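PDB 2YN7: outer surface protein, which is an outer surface lipoprotein of the Lyme disease spirochaete, associated with its infectious phenotype but of no firmly known molecular role, and represented here by its C-terminal part. Local coordinates for residues Asp38-Lys43 with Tyr90-Phe95; Arg113-Ser118 with Asp208-Ala213. All coordinates share one frame; numbering follows the deposited sequence.

Contact 1: Asp38-Lys43 with Tyr90-Phe95; sequences DQFKMK and YKIEQF
Phe40 and Glu93 bring the two backbones closest, CA to CA 4.8 Å, where a type I' beta turn from Gln39 to Met42 meets one side of the helical segment 90-95. The turn is held by Met42 N bonding to Gln39 O. Phe40, Lys41 and Met42 all send their side chains from it toward the helix. Phe40 lies against Ile92. Phe40 CG is 3.6 Å from Ile92 CG2, and Ile92 CB sits over one ring face, displaced toward the rim. With Ile92 CG1 beside the backbone N (chi1 -53°), the CG2 methyl is left facing the turn. Met42 reaches the same methyl: Met42 CE is 4.0 Å from Ile92 CG2. Met42 SD lies at the edge of the Phe95 ring, 4.3 Å from Phe95 CD1. Tyr82 of helix 72-84 meets Phe40 edge-to-face and also touches Ile92. On the more exposed side, Lys41 crosses Glu93 obliquely, its CG, CD and CE all near OE2, and its chain bends at the last torsion. Lys41 NZ forms a salt bridge to Glu93 OE2 at a modelled 2.5 Å, shorter than is likely and so doubtful as an exact length. A longer one joins Lys41 NZ to Asp38 OD2, at 3.8 Å. Two carboxylates thus share one ammonium, which probably offsets the repulsion between them. The contact therefore combines a buried apolar seam with a charged border.

Contact 2: Arg113-Ser118 with Asp208-Ala213; sequences RELMIS and DNMQNA
Glu114 and Gln211 make the polar link between the two helical segments. Gln211 NE2 donates to Glu114 OE2 at 2.9 Å, with an N-H...O angle of 154°. The acceptor lies close to the Gln211 amide plane, but the donor stands above the carboxylate plane. The two planes are 70° apart. Glu114 bends at its second torsion, while Gln211 is extended beyond CG and reaches across to it. Deeper in, Leu115 CD2 packs on Met210 SD at 3.7 Å. Ser118 CB lies 3.7 Å from Met210 O, and Ser118 OG is 3.5 Å from Met210 CB. The hydroxyl lies between the backbone N and the carbonyl carbon, folded back so that Ser118 OG donates to Leu115 O at 2.8 Å. Trp175 NE1 of helix 151-186 also bonds to Ser118 OG, so this buried hydroxyl has two partners. Trp175 packs on Met210 as well, and Leu207 touches both Glu114 and Leu115. The axes of the two segments pass 9.1 Å apart at 37°, with N-to-C directions roughly parallel. The small Ser118 side chain is consistent with the close approach, Ser118 CA to Gln211 CA 5.2 Å. This is helix-helix packing in the all-helical core of a Borrelia BbCRASP-1 family domain.

In the fold
From the N terminus, helix 8-26 leads into the long loop that carries segment 38-43. Contact 1 joins this loop to helix 89-102, closing an excursion that includes helix 72-84. Contact 2 begins on the next helix, 109-145, and closes a larger span through helix 151-186 to helix 195-222. The two therefore follow in series, neither nested nor crossed. Their centres are about 18 Å apart, and Met116 joins them: its SD is 3.9 Å from Phe95 CE1 and 4.3 Å from Met42 SD. Leu115 touches Met99 of helix 89-102 as well. Contact 1 ties the loop after helix 8-26 to helix 89-102, and contact 2 ties helix 109-145 to the C-terminal helix.

Contact 1: Asp38-Lys43 with Tyr90-Phe95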
# COMPACT_ATOMS: atom_id res chain seq x y z
N ASP A 38 -6.63 -7.90 18.79
CA ASP A 38 -6.45 -9.08 17.95
C ASP A 38 -5.99 -8.69 16.56
O ASP A 38 -6.06 -9.49 15.61
CB ASP A 38 -7.74 -9.92 17.91
CG ASP A 38 -8.88 -9.25 17.13
OD1 ASP A 38 -8.80 -8.06 16.78
OD2 ASP A 38 -9.87 -9.95 16.86
N GLN A 39 -5.53 -7.44 16.44
CA GLN A 39 -5.06 -6.89 15.16
C GLN A 39 -6.06 -7.06 13.99
O GLN A 39 -5.67 -7.41 12.87
CB GLN A 39 -3.68 -7.46 14.80
CG GLN A 39 -2.59 -7.08 15.80
CD GLN A 39 -1.34 -7.96 15.71
OE1 GLN A 39 -0.56 -8.00 16.65
NE2 GLN A 39 -1.13 -8.65 14.58
N PHE A 40 -7.34 -6.76 14.26
CA PHE A 40 -8.43 -6.81 13.26
C PHE A 40 -8.60 -8.22 12.72
O PHE A 40 -8.82 -8.43 11.51
CB PHE A 40 -8.19 -5.77 12.16
CG PHE A 40 -8.22 -4.34 12.66
CD1 PHE A 40 -9.43 -3.71 12.97
CD2 PHE A 40 -7.03 -3.63 12.85
CE1 PHE A 40 -9.44 -2.39 13.44
CE2 PHE A 40 -7.04 -2.31 13.31
CZ PHE A 40 -8.25 -1.69 13.61
N LYS A 41 -8.48 -9.17 13.64
CA LYS A 41 -8.62 -10.60 13.35
C LYS A 41 -7.43 -11.19 12.57
O LYS A 41 -7.48 -12.28 12.06
CB LYS A 41 -9.98 -10.89 12.69
CG LYS A 41 -11.15 -10.48 13.60
CD LYS A 41 -12.44 -11.22 13.25
CE LYS A 41 -13.44 -11.21 14.42
NZ LYS A 41 -13.29 -9.94 15.19
N MET A 42 -6.32 -10.48 12.54
CA MET A 42 -5.17 -10.91 11.81
C MET A 42 -3.96 -11.23 12.65
O MET A 42 -3.00 -11.69 12.16
CB MET A 42 -4.88 -9.96 10.66
CG MET A 42 -5.93 -9.98 9.56
SD MET A 42 -5.66 -8.84 8.22
CE MET A 42 -6.01 -7.30 8.95
N LYS A 43 -4.00 -10.94 13.92
CA LYS A 43 -2.96 -11.42 14.80
C LYS A 43 -2.74 -12.92 14.70
O LYS A 43 -1.66 -13.36 14.46
CB LYS A 43 -3.19 -11.03 16.23
CG LYS A 43 -1.97 -11.32 17.05
CD LYS A 43 -2.00 -10.62 18.37
CE LYS A 43 -2.12 -11.64 19.46
NZ LYS A 43 -3.41 -12.31 19.49
N TYR A 90 -13.54 -0.46 10.17
CA TYR A 90 -14.44 -1.54 9.84
C TYR A 90 -14.14 -2.21 8.50
O TYR A 90 -14.33 -3.35 8.37
CB TYR A 90 -15.90 -1.18 10.03
CG TYR A 90 -16.20 -0.61 11.39
CD1 TYR A 90 -16.25 -1.39 12.51
CD2 TYR A 90 -16.45 0.72 11.54
CE1 TYR A 90 -16.52 -0.86 13.72
CE2 TYR A 90 -16.71 1.25 12.75
CZ TYR A 90 -16.74 0.46 13.84
OH TYR A 90 -17.00 1.00 15.02
N LYS A 91 -13.57 -1.49 7.56
CA LYS A 91 -13.05 -2.10 6.38
C LYS A 91 -11.90 -3.05 6.69
O LYS A 91 -11.87 -4.13 6.19
CB LYS A 91 -12.66 -1.07 5.37
CG LYS A 91 -12.25 -1.64 4.06
CD LYS A 91 -11.99 -0.51 3.11
CE LYS A 91 -10.91 -0.85 2.14
NZ LYS A 91 -11.17 -0.38 0.78
N ILE A 92 -10.98 -2.62 7.55
CA ILE A 92 -9.88 -3.50 7.98
C ILE A 92 -10.39 -4.74 8.70
O ILE A 92 -9.98 -5.88 8.38
CB ILE A 92 -8.85 -2.73 8.83
CG1 ILE A 92 -8.42 -1.50 8.06
CG2 ILE A 92 -7.65 -3.62 9.16
CD1 ILE A 92 -7.67 -0.48 8.85
N GLU A 93 -11.34 -4.53 9.60
CA GLU A 93 -11.99 -5.65 10.30
C GLU A 93 -12.67 -6.60 9.34
O GLU A 93 -12.57 -7.81 9.49
CB GLU A 93 -13.00 -5.13 11.37
CG GLU A 93 -12.88 -5.84 12.72
CD GLU A 93 -13.59 -7.18 12.74
OE1 GLU A 93 -14.43 -7.44 11.83
OE2 GLU A 93 -13.31 -8.00 13.66
N GLN A 94 -13.38 -6.04 8.36
CA GLN A 94 -14.13 -6.85 7.38
C GLN A 94 -13.14 -7.68 6.52
O GLN A 94 -13.41 -8.85 6.19
CB GLN A 94 -15.08 -5.97 6.52
CG GLN A 94 -16.33 -5.50 7.27
CD GLN A 94 -16.88 -4.12 6.83
OE1 GLN A 94 -16.41 -3.52 5.86
NE2 GLN A 94 -17.86 -3.63 7.53
N PHE A 95 -11.99 -7.08 6.20
CA PHE A 95 -10.94 -7.79 5.48
C PHE A 95 -10.30 -8.83 6.41
O PHE A 95 -10.09 -9.96 6.00
CB PHE A 95 -9.89 -6.80 4.93
CG PHE A 95 -8.85 -7.44 4.04
CD1 PHE A 95 -7.68 -7.94 4.58
CD2 PHE A 95 -9.05 -7.53 2.65
CE1 PHE A 95 -6.72 -8.52 3.75
CE2 PHE A 95 -8.10 -8.11 1.84
CZ PHE A 95 -6.94 -8.61 2.39

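Contact 2: Arg113-Ser118 with Asp208-Ala213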
# COMPACT_ATOMS: atom_id res chain seq x y z
N ARG A 113 -1.08 -15.18 2.53
CA ARG A 113 0.26 -14.54 2.42
C ARG A 113 0.44 -13.75 1.09
O ARG A 113 0.89 -12.63 1.11
CB ARG A 113 1.37 -15.55 2.60
CG ARG A 113 2.75 -14.90 2.56
CD ARG A 113 3.85 -15.96 2.49
NE ARG A 113 3.83 -16.94 3.61
CZ ARG A 113 3.43 -18.22 3.52
NH1 ARG A 113 2.97 -18.73 2.38
NH2 ARG A 113 3.47 -18.98 4.60
N GLU A 114 0.05 -14.33 -0.04
CA GLU A 114 0.10 -13.65 -1.33
C GLU A 114 -0.76 -12.37 -1.29
O GLU A 114 -0.29 -11.30 -1.72
CB GLU A 114 -0.43 -14.62 -2.40
CG GLU A 114 0.06 -14.45 -3.84
CD GLU A 114 1.56 -14.19 -3.98
OE1 GLU A 114 2.42 -14.85 -3.35
OE2 GLU A 114 1.86 -13.24 -4.67
N LEU A 115 -1.97 -12.46 -0.72
CA LEU A 115 -2.85 -11.27 -0.62
C LEU A 115 -2.22 -10.16 0.24
O LEU A 115 -2.30 -9.00 -0.12
CB LEU A 115 -4.22 -11.65 -0.07
CG LEU A 115 -5.17 -12.53 -0.88
CD1 LEU A 115 -6.37 -12.82 0.02
CD2 LEU A 115 -5.61 -11.85 -2.17
N MET A 116 -1.61 -10.53 1.35
CA MET A 116 -1.02 -9.53 2.25
C MET A 116 0.23 -8.88 1.68
O MET A 116 0.47 -7.71 1.93
CB MET A 116 -0.73 -10.15 3.61
CG MET A 116 -2.00 -10.73 4.22
SD MET A 116 -3.08 -9.43 4.87
CE MET A 116 -1.82 -8.25 5.43
N ILE A 117 1.01 -9.65 0.90
CA ILE A 117 2.17 -9.13 0.18
C ILE A 117 1.71 -8.11 -0.87
O ILE A 117 2.30 -7.02 -0.97
CB ILE A 117 3.00 -10.27 -0.47
CG1 ILE A 117 3.67 -11.13 0.64
CG2 ILE A 117 3.97 -9.71 -1.53
CD1 ILE A 117 4.35 -12.41 0.15
N SER A 118 0.65 -8.44 -1.63
CA SER A 118 0.17 -7.52 -2.71
C SER A 118 -0.20 -6.19 -2.09
O SER A 118 0.20 -5.14 -2.59
CB SER A 118 -0.99 -8.10 -3.52
OG SER A 118 -2.20 -8.22 -2.76
N ASP A 208 -5.07 -11.68 -9.28
CA ASP A 208 -4.34 -11.00 -10.37
C ASP A 208 -4.48 -9.47 -10.35
O ASP A 208 -3.48 -8.78 -10.53
CB ASP A 208 -4.75 -11.51 -11.78
CG ASP A 208 -4.57 -13.02 -11.95
OD1 ASP A 208 -3.80 -13.66 -11.19
OD2 ASP A 208 -5.23 -13.60 -12.84
N ASN A 209 -5.70 -8.94 -10.18
CA ASN A 209 -5.82 -7.47 -10.09
C ASN A 209 -5.00 -6.90 -8.93
O ASN A 209 -4.48 -5.78 -9.03
CB ASN A 209 -7.28 -6.98 -9.99
CG ASN A 209 -8.11 -7.36 -11.21
OD1 ASN A 209 -7.58 -7.51 -12.31
ND2 ASN A 209 -9.42 -7.56 -11.01
N MET A 210 -4.90 -7.65 -7.82
CA MET A 210 -4.17 -7.16 -6.63
C MET A 210 -2.67 -7.19 -6.84
O MET A 210 -1.99 -6.20 -6.57
CB MET A 210 -4.57 -7.90 -5.37
CG MET A 210 -5.94 -7.50 -4.87
SD MET A 210 -6.40 -8.41 -3.38
CE MET A 210 -7.65 -7.33 -2.67
N GLN A 211 -2.19 -8.27 -7.41
CA GLN A 211 -0.79 -8.47 -7.69
C GLN A 211 -0.32 -7.49 -8.75
O GLN A 211 0.77 -7.04 -8.70
CB GLN A 211 -0.52 -9.88 -8.14
CG GLN A 211 -0.48 -10.95 -7.09
CD GLN A 211 -0.45 -12.32 -7.68
OE1 GLN A 211 -1.13 -12.59 -8.62
NE2 GLN A 211 0.34 -13.16 -7.14
N ASN A 212 -1.18 -7.15 -9.68
CA ASN A 212 -0.85 -6.17 -10.67
C ASN A 212 -0.88 -4.75 -10.15
O ASN A 212 -0.03 -4.01 -10.47
CB ASN A 212 -1.64 -6.36 -11.94
CG ASN A 212 -1.35 -7.70 -12.59
OD1 ASN A 212 -0.36 -8.31 -12.32
ND2 ASN A 212 -2.23 -8.14 -13.42
N ALA A 213 -1.79 -4.39 -9.28
CA ALA A 213 -1.65 -3.12 -8.65
C ALA A 213 -0.27 -3.03 -8.01
O ALA A 213 0.36 -2.01 -8.08
CB ALA A 213 -2.74 -2.87 -7.63